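Local coordinates for isocitrate dehydrogenase [NAD] subunit 1, mitochondrial (PDB 3BLX), which takes part, within an octamer of two kinds of subunit, in the NAD-dependent oxidative decarboxylation of isocitrate in the citric acid cycle, and also binds RNA, at residues H316-E321 and N340-K345; M291-T296 and R310-V315; V285-A290 and H324-I329; E43-D48 and L302-Y307. One frame throughout, in Å; residues are numbered along the deposited sequence.

The four contacts form a worked example of how chemistry follows place in the fold. Contact 2 is the buried one, an apolar seam between helices 289-302 and 306-320; the other three are partly buried. Helix 306-320 serves contacts 1, 2 and 4: contact 1 joins its far end to helix 335-347 through salt bridges over a small apolar base, and contact 4 sets its start, and the link before it, against the loop leading into strand 47-51, mainly with apolar groups and an aromatic ring. Contact 3 lies where helix 289-302 begins and combines one amide-carboxylate hydrogen bond with side-chain packing. Ile342 packs contact 1 against contact 2, while Arg310 and Glu43 tie contact 2 to contact 4.

Contact 1: H316-E321 and N340-K345; sequences HETIAE and NEIINK
Lys345 of helix 335-347 crosses to Glu317 and Glu321 at the end of helix 306-320, and the three make a salt-bridge network over a helix-helix packing in the isocitrate/isopropylmalate dehydrogenase fold. The two short helical segments run at 122° to each other. Glu321, the first residue to leave helical geometry, sends an extended chain against Lys345 from the opposite direction, and its two oxygens straddle the ammonium: Lys345 NZ lies 2.9 Å from Glu321 OE2 and equally far from OE1. Glu317 meets the lysine obliquely, with its OE2 3.2 Å from Lys345 NZ. Both hydrogen bonds within these ion pairs are weak, so charge probably counts for more than direction. Lys345 CD passes 3.3 Å from Thr318 OG1, and the bend at chi3 (80°) beyond it turns CE and NZ toward the two carboxylates.

Beneath the charges, Thr318 and Ile342 cross at about a right angle, and Ile342 CG1 is 3.6 Å from Thr318 OG1. That hydroxyl is held by the carbonyl of Ala314, one turn back on its own helix. Ile342 also rests on Ile39 of helix 27-42. Glu341 brings a third carboxylate, its OE1 near that of Glu321, and the nearby lysine may ease the repulsion between them. On the other branch of Thr318, CG2 packs 4.1 Å from Glu341 CB.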
loop_
_atom_site.group_PDB
_atom_site.type_symbol
_atom_site.label_atom_id
_atom_site.label_comp_id
_atom_site.label_asym_id
_atom_site.label_seq_id
_atom_site.Cartn_x
_atom_site.Cartn_y
_atom_site.Cartn_z
ATOM N N HIS E 316 -41.617 -18.522 12.455
ATOM C CA HIS E 316 -42.098 -18.288 13.810
ATOM C C HIS E 316 -43.513 -18.829 13.995
ATOM O O HIS E 316 -43.849 -19.377 15.045
ATOM C CB HIS E 316 -42.061 -16.803 14.144
ATOM C CG HIS E 316 -40.680 -16.267 14.326
ATOM N ND1 HIS E 316 -39.763 -16.848 15.174
ATOM C CD2 HIS E 316 -40.052 -15.205 13.768
ATOM C CE1 HIS E 316 -38.634 -16.168 15.134
ATOM N NE2 HIS E 316 -38.781 -15.166 14.286
ATOM N N GLU E 317 -44.324 -18.668 12.952
ATOM C CA GLU E 317 -45.706 -19.119 12.932
ATOM C C GLU E 317 -45.733 -20.635 12.903
ATOM O O GLU E 317 -46.448 -21.265 13.683
ATOM C CB GLU E 317 -46.409 -18.564 11.693
ATOM C CG GLU E 317 -47.929 -18.518 11.749
ATOM C CD GLU E 317 -48.519 -17.722 10.591
ATOM O OE1 GLU E 317 -48.183 -16.519 10.455
ATOM O OE2 GLU E 317 -49.315 -18.299 9.817
ATOM N N THR E 318 -44.942 -21.223 12.010
ATOM C CA THR E 318 -44.871 -22.674 11.923
ATOM C C THR E 318 -44.457 -23.343 13.242
ATOM O O THR E 318 -45.006 -24.374 13.612
ATOM C CB THR E 318 -43.938 -23.129 10.820
ATOM O OG1 THR E 318 -44.430 -22.665 9.559
ATOM C CG2 THR E 318 -43.833 -24.652 10.799
ATOM N N ILE E 319 -43.494 -22.772 13.955
ATOM C CA ILE E 319 -43.056 -23.405 15.192
ATOM C C ILE E 319 -44.012 -23.067 16.355
ATOM O O ILE E 319 -44.121 -23.826 17.327
ATOM C CB ILE E 319 -41.513 -23.171 15.564
ATOM C CG1 ILE E 319 -41.340 -22.074 16.597
ATOM C CG2 ILE E 319 -40.610 -22.961 14.356
ATOM C CD1 ILE E 319 -41.291 -22.630 18.000
ATOM N N ALA E 320 -44.723 -21.948 16.250
ATOM C CA ALA E 320 -45.721 -21.588 17.267
ATOM C C ALA E 320 -46.881 -22.600 17.378
ATOM O O ALA E 320 -47.329 -22.928 18.480
ATOM C CB ALA E 320 -46.253 -20.202 17.016
ATOM N N GLU E 321 -47.367 -23.078 16.235
ATOM C CA GLU E 321 -48.329 -24.175 16.192
ATOM C C GLU E 321 -47.583 -25.500 16.176
ATOM O O GLU E 321 -46.933 -25.838 15.184
ATOM C CB GLU E 321 -49.168 -24.076 14.917
ATOM C CG GLU E 321 -49.612 -22.663 14.573
ATOM C CD GLU E 321 -49.898 -22.483 13.090
ATOM O OE1 GLU E 321 -49.641 -23.438 12.302
ATOM O OE2 GLU E 321 -50.376 -21.377 12.728
ATOM N N ASN E 340 -41.491 -27.676 4.059
ATOM C CA ASN E 340 -42.699 -27.598 3.241
ATOM C C ASN E 340 -43.861 -26.839 3.908
ATOM O O ASN E 340 -44.585 -26.104 3.231
ATOM C CB ASN E 340 -43.118 -28.982 2.777
ATOM C CG ASN E 340 -42.140 -29.573 1.776
ATOM O OD1 ASN E 340 -41.449 -28.839 1.056
ATOM N ND2 ASN E 340 -42.070 -30.906 1.727
ATOM N N GLU E 341 -44.018 -27.000 5.227
ATOM C CA GLU E 341 -44.999 -26.252 5.988
ATOM C C GLU E 341 -44.709 -24.755 5.937
ATOM O O GLU E 341 -45.623 -23.938 5.833
ATOM C CB GLU E 341 -45.024 -26.710 7.455
ATOM C CG GLU E 341 -46.426 -27.040 8.040
ATOM C CD GLU E 341 -47.482 -25.924 7.914
ATOM O OE1 GLU E 341 -47.666 -25.165 8.892
ATOM O OE2 GLU E 341 -48.154 -25.831 6.857
ATOM N N ILE E 342 -43.437 -24.394 6.026
ATOM C CA ILE E 342 -43.040 -22.993 5.964
ATOM C C ILE E 342 -43.334 -22.415 4.585
ATOM O O ILE E 342 -43.943 -21.365 4.474
ATOM C CB ILE E 342 -41.547 -22.809 6.312
ATOM C CG1 ILE E 342 -41.325 -22.993 7.819
ATOM C CG2 ILE E 342 -41.052 -21.432 5.900
ATOM C CD1 ILE E 342 -39.872 -23.255 8.180
ATOM N N ILE E 343 -42.905 -23.116 3.540
ATOM C CA ILE E 343 -43.173 -22.715 2.178
ATOM C C ILE E 343 -44.675 -22.579 1.943
ATOM O O ILE E 343 -45.116 -21.709 1.184
ATOM C CB ILE E 343 -42.607 -23.736 1.197
ATOM C CG1 ILE E 343 -41.083 -23.736 1.286
ATOM C CG2 ILE E 343 -43.063 -23.419 -0.226
ATOM C CD1 ILE E 343 -40.432 -24.783 0.408
ATOM N N ASN E 344 -45.455 -23.435 2.604
ATOM C CA ASN E 344 -46.904 -23.423 2.475
ATOM C C ASN E 344 -47.543 -22.155 3.051
ATOM O O ASN E 344 -48.451 -21.586 2.446
ATOM C CB ASN E 344 -47.510 -24.684 3.108
ATOM C CG ASN E 344 -49.026 -24.736 2.985
ATOM O OD1 ASN E 344 -49.549 -24.835 1.879
ATOM N ND2 ASN E 344 -49.737 -24.673 4.126
ATOM N N LYS E 345 -47.079 -21.709 4.213
ATOM C CA LYS E 345 -47.607 -20.472 4.805
ATOM C C LYS E 345 -47.150 -19.273 4.007
ATOM O O LYS E 345 -47.724 -18.195 4.122
ATOM C CB LYS E 345 -47.168 -20.291 6.265
ATOM C CG LYS E 345 -47.020 -21.594 6.992
ATOM C CD LYS E 345 -47.264 -21.429 8.476
ATOM C CE LYS E 345 -48.754 -21.393 8.770
ATOM N NZ LYS E 345 -49.008 -21.493 10.219
#

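Contact 2: M291-T296 and R310-V315; sequences MILSST and RISKAV
Ile292 and Ile311 meet through their CG2 methyls, 3.7 Å apart, in a seam made largely of hydrocarbon. The same methyl of Ile311 also touches Thr296, whose CG2 is 3.7 Å from Ile311 CG2, so one branch fills the groove between two residues a helical turn apart. Ile292 repeats the pattern from its own side: beyond Ile311, its CG2 reaches Val315 CG1 at 3.9 Å. The other branch of Val315 turns to Leu293, with Val315 CG2 lying 4.0 Å from Leu293 CD2. Ile292 and Val315 pass alongside each other in opposite senses, as do Thr296 and Ile311, whereas the two isoleucines meet at a slant.

What sets these groups is partly intrahelical. In Thr296, chi1 of 76° turns OG1 back to its own helix, where it donates to Leu293 O at 2.9 Å; the methyl is thereby presented to Ile311. The hydroxyl is satisfied within the helix, and the threonine acts across the seam as a hydrocarbon.

Farther out, Ile342 of helix 335-347 covers Ile292 and Val315, Ser35 of helix 27-42 lies against Ile292, and Ile45 backs Ile311. Leu293 leans on Ala258 of strand 258-262. Arg310, at the polar flank, forms a salt bridge with Glu43.

The segments run nearly antiparallel, 155° between directions with axes 9.7 Å apart, and a short link joins their helices: a helical hairpin, here packed among the other helices and the sheet of the domain.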
loop_
_atom_site.group_PDB
_atom_site.type_symbol
_atom_site.label_atom_id
_atom_site.label_comp_id
_atom_site.label_asym_id
_atom_site.label_seq_id
_atom_site.Cartn_x
_atom_site.Cartn_y
_atom_site.Cartn_z
ATOM N N MET E 291 -30.241 -22.203 10.619
ATOM C CA MET E 291 -29.810 -21.883 9.259
ATOM C C MET E 291 -30.776 -20.909 8.550
ATOM O O MET E 291 -30.344 -19.947 7.950
ATOM C CB MET E 291 -29.633 -23.157 8.432
ATOM C CG MET E 291 -28.944 -22.931 7.154
ATOM S SD MET E 291 -27.323 -22.231 7.420
ATOM C CE MET E 291 -26.453 -23.627 8.100
ATOM N N ILE E 292 -32.076 -21.146 8.650
ATOM C CA ILE E 292 -33.035 -20.280 8.014
ATOM C C ILE E 292 -32.999 -18.856 8.589
ATOM O O ILE E 292 -32.990 -17.873 7.842
ATOM C CB ILE E 292 -34.464 -20.852 8.134
ATOM C CG1 ILE E 292 -34.519 -22.282 7.571
ATOM C CG2 ILE E 292 -35.464 -19.947 7.400
ATOM C CD1 ILE E 292 -35.861 -23.005 7.773
ATOM N N LEU E 293 -33.004 -18.751 9.914
ATOM C CA LEU E 293 -32.944 -17.460 10.570
ATOM C C LEU E 293 -31.632 -16.720 10.265
ATOM O O LEU E 293 -31.608 -15.500 10.113
ATOM C CB LEU E 293 -33.133 -17.623 12.078
ATOM C CG LEU E 293 -34.542 -18.071 12.452
ATOM C CD1 LEU E 293 -34.730 -18.113 13.954
ATOM C CD2 LEU E 293 -35.552 -17.144 11.813
ATOM N N SER E 294 -30.539 -17.461 10.185
ATOM C CA SER E 294 -29.277 -16.865 9.811
ATOM C C SER E 294 -29.419 -16.367 8.389
ATOM O O SER E 294 -28.912 -15.315 8.045
ATOM C CB SER E 294 -28.152 -17.901 9.895
ATOM O OG SER E 294 -27.902 -18.240 11.243
ATOM N N SER E 295 -30.136 -17.143 7.593
ATOM C CA SER E 295 -30.446 -16.808 6.217
ATOM C C SER E 295 -31.121 -15.457 6.123
ATOM O O SER E 295 -30.901 -14.720 5.159
ATOM C CB SER E 295 -31.403 -17.859 5.638
ATOM O OG SER E 295 -31.323 -17.894 4.251
ATOM N N THR E 296 -31.976 -15.145 7.096
ATOM C CA THR E 296 -32.705 -13.896 7.046
ATOM C C THR E 296 -31.837 -12.735 7.504
ATOM O O THR E 296 -31.980 -11.633 6.990
ATOM C CB THR E 296 -34.047 -13.952 7.800
ATOM O OG1 THR E 296 -33.825 -13.891 9.206
ATOM C CG2 THR E 296 -34.781 -15.216 7.447
ATOM N N ARG E 310 -40.937 -11.766 5.779
ATOM C CA ARG E 310 -41.874 -12.815 5.425
ATOM C C ARG E 310 -41.381 -14.186 5.878
ATOM O O ARG E 310 -42.103 -14.915 6.562
ATOM C CB ARG E 310 -42.138 -12.803 3.919
ATOM C CG ARG E 310 -42.950 -11.604 3.446
ATOM C CD ARG E 310 -42.934 -11.499 1.936
ATOM N NE ARG E 310 -43.239 -12.772 1.285
ATOM C CZ ARG E 310 -44.469 -13.245 1.135
ATOM N NH1 ARG E 310 -45.497 -12.550 1.603
ATOM N NH2 ARG E 310 -44.667 -14.407 0.524
ATOM N N ILE E 311 -40.149 -14.521 5.504
ATOM C CA ILE E 311 -39.564 -15.805 5.857
ATOM C C ILE E 311 -39.491 -15.974 7.358
ATOM O O ILE E 311 -39.715 -17.060 7.884
ATOM C CB ILE E 311 -38.175 -15.965 5.292
ATOM C CG1 ILE E 311 -38.261 -16.095 3.773
ATOM C CG2 ILE E 311 -37.507 -17.172 5.925
ATOM C CD1 ILE E 311 -36.915 -16.129 3.099
ATOM N N SER E 312 -39.202 -14.882 8.048
ATOM C CA SER E 312 -39.123 -14.920 9.495
ATOM C C SER E 312 -40.490 -15.168 10.147
ATOM O O SER E 312 -40.599 -15.911 11.119
ATOM C CB SER E 312 -38.506 -13.627 10.027
ATOM O OG SER E 312 -38.233 -13.719 11.424
ATOM N N LYS E 313 -41.529 -14.528 9.621
ATOM C CA LYS E 313 -42.880 -14.707 10.151
ATOM C C LYS E 313 -43.355 -16.144 9.900
ATOM O O LYS E 313 -43.878 -16.810 10.786
ATOM C CB LYS E 313 -43.839 -13.702 9.518
ATOM C CG LYS E 313 -45.193 -13.617 10.196
ATOM C CD LYS E 313 -46.087 -12.587 9.516
ATOM C CE LYS E 313 -47.394 -12.415 10.269
ATOM N NZ LYS E 313 -48.231 -11.338 9.668
ATOM N N ALA E 314 -43.139 -16.626 8.689
ATOM C CA ALA E 314 -43.423 -18.017 8.373
ATOM C C ALA E 314 -42.824 -19.033 9.366
ATOM O O ALA E 314 -43.526 -19.930 9.817
ATOM C CB ALA E 314 -42.997 -18.340 6.919
ATOM N N VAL E 315 -41.544 -18.917 9.712
ATOM C CA VAL E 315 -40.974 -19.943 10.569
ATOM C C VAL E 315 -41.424 -19.762 12.015
ATOM O O VAL E 315 -41.619 -20.747 12.714
ATOM C CB VAL E 315 -39.417 -20.135 10.456
ATOM C CG1 VAL E 315 -38.875 -19.557 9.176
ATOM C CG2 VAL E 315 -38.692 -19.583 11.660
#

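Contact 3: V285-A290 and H324-I329; sequences VANPTA and HTTRDI
Asn287 and Thr326 mark the nearest backbone approach of two irregular segments, with Asn287 CA 5.9 Å from Thr326 CA, one segment entering helix 289-302 and the other passing into a short 3-10 turn at Arg327 and Asp328. Asn287 is the polar hub. Its CG stands anti to the backbone N (chi1 -162°), which carries the amide across to Asp328. There ND2 donates to Asp328 OD1 at 3.0 Å through a rather bent bond (131°), taken on the carboxylate's syn lone pair; amide and carboxylate planes are turned 45° apart. Thr326 CG2 packs against the amide carbon, 3.3 Å from Asn287 CG. At the outer end, Val285 CG2 lies over one face of the Arg327 guanidinium, 3.9 Å from Arg327 NH2.

The other end of the amide turns back to its own segment. Asn287 OD1 accepts two bonds from the same face of its plane, from Thr289 N at 3.2 Å and from Thr289 OG1 at 2.8 Å. Asp328 and Thr289 thus hold the amide from both ends and fix its rotation, while Phe338 of helix 335-347 packs nearby. An Asx turn spanning Pro288, with its capping bond, is a classic way to begin a helix.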
loop_
_atom_site.group_PDB
_atom_site.type_symbol
_atom_site.label_atom_id
_atom_site.label_comp_id
_atom_site.label_asym_id
_atom_site.label_seq_id
_atom_site.Cartn_x
_atom_site.Cartn_y
_atom_site.Cartn_z
ATOM N N VAL E 285 -33.757 -35.371 9.946
ATOM C CA VAL E 285 -34.392 -35.092 11.233
ATOM C C VAL E 285 -33.982 -33.759 11.864
ATOM O O VAL E 285 -34.622 -33.299 12.822
ATOM C CB VAL E 285 -34.142 -36.234 12.260
ATOM C CG1 VAL E 285 -34.763 -37.516 11.790
ATOM C CG2 VAL E 285 -32.666 -36.435 12.492
ATOM N N ALA E 286 -32.909 -33.163 11.337
ATOM C CA ALA E 286 -32.278 -31.971 11.927
ATOM C C ALA E 286 -33.141 -30.693 11.847
ATOM O O ALA E 286 -33.898 -30.524 10.908
ATOM C CB ALA E 286 -30.941 -31.743 11.284
ATOM N N ASN E 287 -33.042 -29.817 12.843
ATOM C CA ASN E 287 -33.785 -28.564 12.816
ATOM C C ASN E 287 -33.090 -27.530 11.945
ATOM O O ASN E 287 -31.944 -27.175 12.220
ATOM C CB ASN E 287 -33.947 -28.013 14.235
ATOM C CG ASN E 287 -35.058 -26.984 14.330
ATOM O OD1 ASN E 287 -35.621 -26.569 13.310
ATOM N ND2 ASN E 287 -35.384 -26.566 15.556
ATOM N N PRO E 288 -33.776 -27.031 10.885
ATOM C CA PRO E 288 -33.187 -26.070 9.942
ATOM C C PRO E 288 -33.376 -24.630 10.390
ATOM O O PRO E 288 -32.870 -23.751 9.717
ATOM C CB PRO E 288 -33.982 -26.288 8.656
ATOM C CG PRO E 288 -35.121 -27.172 9.025
ATOM C CD PRO E 288 -35.161 -27.333 10.510
ATOM N N THR E 289 -34.090 -24.403 11.492
ATOM C CA THR E 289 -34.412 -23.057 11.973
ATOM C C THR E 289 -33.214 -22.080 12.066
ATOM O O THR E 289 -33.298 -20.945 11.607
ATOM C CB THR E 289 -35.156 -23.123 13.344
ATOM O OG1 THR E 289 -36.358 -23.865 13.185
ATOM C CG2 THR E 289 -35.507 -21.764 13.847
ATOM N N ALA E 290 -32.113 -22.533 12.661
ATOM C CA ALA E 290 -30.938 -21.703 12.870
ATOM C C ALA E 290 -30.375 -21.268 11.542
ATOM O O ALA E 290 -30.071 -20.112 11.355
ATOM C CB ALA E 290 -29.875 -22.439 13.698
ATOM N N HIS E 324 -46.014 -30.075 12.636
ATOM C CA HIS E 324 -44.928 -30.030 11.644
ATOM C C HIS E 324 -43.565 -29.598 12.195
ATOM O O HIS E 324 -42.582 -29.528 11.461
ATOM C CB HIS E 324 -45.308 -29.134 10.478
ATOM C CG HIS E 324 -46.451 -29.650 9.681
ATOM N ND1 HIS E 324 -47.718 -29.123 9.783
ATOM C CD2 HIS E 324 -46.524 -30.650 8.770
ATOM C CE1 HIS E 324 -48.522 -29.769 8.959
ATOM N NE2 HIS E 324 -47.823 -30.701 8.335
ATOM N N THR E 325 -43.525 -29.305 13.485
ATOM C CA THR E 325 -42.300 -29.021 14.206
ATOM C C THR E 325 -41.354 -30.231 14.182
ATOM O O THR E 325 -41.786 -31.381 14.123
ATOM C CB THR E 325 -42.687 -28.609 15.630
ATOM O OG1 THR E 325 -42.734 -27.185 15.701
ATOM C CG2 THR E 325 -41.728 -29.145 16.673
ATOM N N THR E 326 -40.055 -29.964 14.201
ATOM C CA THR E 326 -39.038 -31.010 14.124
ATOM C C THR E 326 -38.820 -31.693 15.502
ATOM O O THR E 326 -39.287 -31.197 16.532
ATOM C CB THR E 326 -37.738 -30.418 13.494
ATOM O OG1 THR E 326 -36.926 -31.459 12.944
ATOM C CG2 THR E 326 -36.962 -29.627 14.499
ATOM N N ARG E 327 -38.134 -32.831 15.543
ATOM C CA ARG E 327 -38.136 -33.633 16.786
ATOM C C ARG E 327 -37.455 -33.046 18.029
ATOM O O ARG E 327 -37.758 -33.449 19.152
ATOM C CB ARG E 327 -37.659 -35.078 16.546
ATOM C CG ARG E 327 -36.168 -35.279 16.612
ATOM C CD ARG E 327 -35.806 -36.736 16.326
ATOM N NE ARG E 327 -34.357 -36.953 16.287
ATOM C CZ ARG E 327 -33.772 -38.106 15.956
ATOM N NH1 ARG E 327 -34.511 -39.162 15.627
ATOM N NH2 ARG E 327 -32.444 -38.204 15.950
ATOM N N ASP E 328 -36.555 -32.091 17.838
ATOM C CA ASP E 328 -35.781 -31.543 18.951
ATOM C C ASP E 328 -36.524 -30.477 19.744
ATOM O O ASP E 328 -36.123 -30.148 20.867
ATOM C CB ASP E 328 -34.455 -30.978 18.451
ATOM C CG ASP E 328 -34.594 -30.267 17.105
ATOM O OD1 ASP E 328 -34.654 -29.008 17.106
ATOM O OD2 ASP E 328 -34.643 -30.975 16.057
ATOM N N ILE E 329 -37.581 -29.922 19.159
ATOM C CA ILE E 329 -38.451 -29.012 19.906
ATOM C C ILE E 329 -39.811 -29.647 20.173
ATOM O O ILE E 329 -40.805 -28.950 20.333
ATOM C CB ILE E 329 -38.610 -27.651 19.221
ATOM C CG1 ILE E 329 -38.945 -27.832 17.744
ATOM C CG2 ILE E 329 -37.347 -26.837 19.370
ATOM C CD1 ILE E 329 -39.261 -26.518 17.048
#

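Contact 4: E43-D48 and L302-Y307; sequences ENIPID and LGLNEY
Tyr307 lies against the Glu43-Pro46 turn, where a beta-alpha-beta crossover passes from helix 27-42 into strand 47-51; Asn44 ends that helix in a Schellman motif and Pro46 centres an inverse gamma turn. The tyrosine can be followed outward. Its CB lies 3.9 Å from Ile45 CD1, and Tyr307 CG is 3.8 Å from Ile45 CG1, for the isoleucine slides past in the opposite direction and covers one face of the ring. Along one edge, Tyr307 CD2 has Glu43 CG in its plane at 3.6 Å, and next to it Tyr307 CE2 meets Glu43 O, also near the plane, at 3.5 Å. Across the ring from CE2, Tyr307 CE1 has Pro46 CD obliquely at 4.2 Å, on the same face as Ile45. The phenol oxygen ends beside the turn, with Tyr307 OH 3.8 Å from Asn44 O.

Glu43 lends the ring only its hydrocarbon part and backbone; its carboxylate goes to Arg310 in a salt bridge. The apolar strip continues from Tyr307 toward the sheet. Leu304, after the Schellman turn at Gly303, brings its CD1 to within 3.8 Å of Ile45 CG2, and last in line Ile47 CD1 touches Leu302 CD1 at 3.9 Å.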
loop_
_atom_site.group_PDB
_atom_site.type_symbol
_atom_site.label_atom_id
_atom_site.label_comp_id
_atom_site.label_asym_id
_atom_site.label_seq_id
_atom_site.Cartn_x
_atom_site.Cartn_y
_atom_site.Cartn_z
ATOM N N GLU E 43 -39.685 -18.564 -2.932
ATOM C CA GLU E 43 -40.020 -17.169 -2.721
ATOM C C GLU E 43 -39.476 -16.355 -3.901
ATOM O O GLU E 43 -39.669 -15.144 -3.992
ATOM C CB GLU E 43 -39.392 -16.710 -1.416
ATOM C CG GLU E 43 -40.009 -15.472 -0.842
ATOM C CD GLU E 43 -41.393 -15.717 -0.295
ATOM O OE1 GLU E 43 -42.130 -14.735 -0.070
ATOM O OE2 GLU E 43 -41.751 -16.891 -0.094
ATOM N N ASN E 44 -38.797 -17.059 -4.807
ATOM C CA ASN E 44 -38.186 -16.472 -5.991
ATOM C C ASN E 44 -37.317 -15.238 -5.688
ATOM O O ASN E 44 -37.537 -14.143 -6.220
ATOM C CB ASN E 44 -39.245 -16.162 -7.046
ATOM C CG ASN E 44 -38.705 -16.276 -8.459
ATOM O OD1 ASN E 44 -38.002 -17.225 -8.810
ATOM N ND2 ASN E 44 -39.035 -15.306 -9.278
ATOM N N ILE E 45 -36.325 -15.440 -4.826
ATOM C CA ILE E 45 -35.421 -14.385 -4.384
ATOM C C ILE E 45 -34.278 -14.264 -5.388
ATOM O O ILE E 45 -33.827 -15.279 -5.948
ATOM C CB ILE E 45 -34.892 -14.691 -2.945
ATOM C CG1 ILE E 45 -36.041 -14.622 -1.941
ATOM C CG2 ILE E 45 -33.796 -13.735 -2.518
ATOM C CD1 ILE E 45 -35.654 -14.912 -0.505
ATOM N N PRO E 46 -33.821 -13.017 -5.638
ATOM C CA PRO E 46 -32.784 -12.721 -6.640
ATOM C C PRO E 46 -31.383 -13.074 -6.136
ATOM O O PRO E 46 -30.490 -12.238 -6.073
ATOM C CB PRO E 46 -32.899 -11.198 -6.842
ATOM C CG PRO E 46 -33.965 -10.716 -5.908
ATOM C CD PRO E 46 -34.265 -11.799 -4.937
ATOM N N ILE E 47 -31.196 -14.328 -5.779
ATOM C CA ILE E 47 -29.913 -14.776 -5.301
ATOM C C ILE E 47 -29.465 -15.993 -6.078
ATOM O O ILE E 47 -30.211 -16.954 -6.223
ATOM C CB ILE E 47 -29.971 -15.075 -3.794
ATOM C CG1 ILE E 47 -30.101 -13.768 -3.018
ATOM C CG2 ILE E 47 -28.738 -15.836 -3.353
ATOM C CD1 ILE E 47 -30.069 -13.928 -1.541
ATOM N N ASP E 48 -28.257 -15.922 -6.618
ATOM C CA ASP E 48 -27.614 -17.060 -7.260
ATOM C C ASP E 48 -26.534 -17.631 -6.337
ATOM O O ASP E 48 -25.628 -16.924 -5.910
ATOM C CB ASP E 48 -26.990 -16.640 -8.586
ATOM C CG ASP E 48 -28.030 -16.277 -9.665
ATOM O OD1 ASP E 48 -29.195 -16.725 -9.570
ATOM O OD2 ASP E 48 -27.665 -15.547 -10.621
ATOM N N LEU E 302 -28.203 -7.773 2.862
ATOM C CA LEU E 302 -28.164 -7.537 1.428
ATOM C C LEU E 302 -29.122 -6.433 1.000
ATOM O O LEU E 302 -29.140 -6.052 -0.164
ATOM C CB LEU E 302 -28.511 -8.812 0.701
ATOM C CG LEU E 302 -27.389 -9.821 0.725
ATOM C CD1 LEU E 302 -27.865 -11.121 0.115
ATOM C CD2 LEU E 302 -26.225 -9.264 -0.058
ATOM N N GLY E 303 -29.929 -5.940 1.943
ATOM C CA GLY E 303 -30.934 -4.928 1.673
ATOM C C GLY E 303 -32.273 -5.441 1.173
ATOM O O GLY E 303 -33.186 -4.649 0.907
ATOM N N LEU E 304 -32.384 -6.761 1.014
ATOM C CA LEU E 304 -33.656 -7.371 0.691
ATOM C C LEU E 304 -34.537 -7.141 1.909
ATOM O O LEU E 304 -34.938 -6.013 2.171
ATOM C CB LEU E 304 -33.459 -8.830 0.353
ATOM C CG LEU E 304 -32.602 -8.949 -0.925
ATOM C CD1 LEU E 304 -32.344 -10.398 -1.316
ATOM C CD2 LEU E 304 -33.205 -8.178 -2.119
ATOM N N ASN E 305 -34.841 -8.173 2.665
ATOM C CA ASN E 305 -35.478 -7.968 3.976
ATOM C C ASN E 305 -37.000 -7.685 4.045
ATOM O O ASN E 305 -37.614 -7.777 5.104
ATOM C CB ASN E 305 -34.637 -7.030 4.882
ATOM C CG ASN E 305 -34.956 -5.567 4.700
ATOM O OD1 ASN E 305 -36.102 -5.202 4.456
ATOM N ND2 ASN E 305 -33.942 -4.709 4.839
ATOM N N GLU E 306 -37.611 -7.361 2.921
ATOM C CA GLU E 306 -39.041 -7.554 2.809
ATOM C C GLU E 306 -39.161 -9.068 2.809
ATOM O O GLU E 306 -39.905 -9.635 3.607
ATOM C CB GLU E 306 -39.575 -6.975 1.503
ATOM C CG GLU E 306 -39.107 -5.531 1.206
ATOM C CD GLU E 306 -37.734 -5.441 0.494
ATOM O OE1 GLU E 306 -37.306 -6.422 -0.177
ATOM O OE2 GLU E 306 -37.089 -4.369 0.595
ATOM N N TYR E 307 -38.380 -9.714 1.941
ATOM C CA TYR E 307 -38.274 -11.171 1.924
ATOM C C TYR E 307 -37.898 -11.747 3.307
ATOM O O TYR E 307 -38.318 -12.845 3.685
ATOM C CB TYR E 307 -37.213 -11.613 0.925
ATOM C CG TYR E 307 -37.537 -11.397 -0.534
ATOM C CD1 TYR E 307 -37.036 -10.298 -1.224
ATOM C CD2 TYR E 307 -38.304 -12.311 -1.234
ATOM C CE1 TYR E 307 -37.312 -10.113 -2.560
ATOM C CE2 TYR E 307 -38.579 -12.136 -2.571
ATOM C CZ TYR E 307 -38.084 -11.036 -3.231
ATOM O OH TYR E 307 -38.365 -10.862 -4.570
#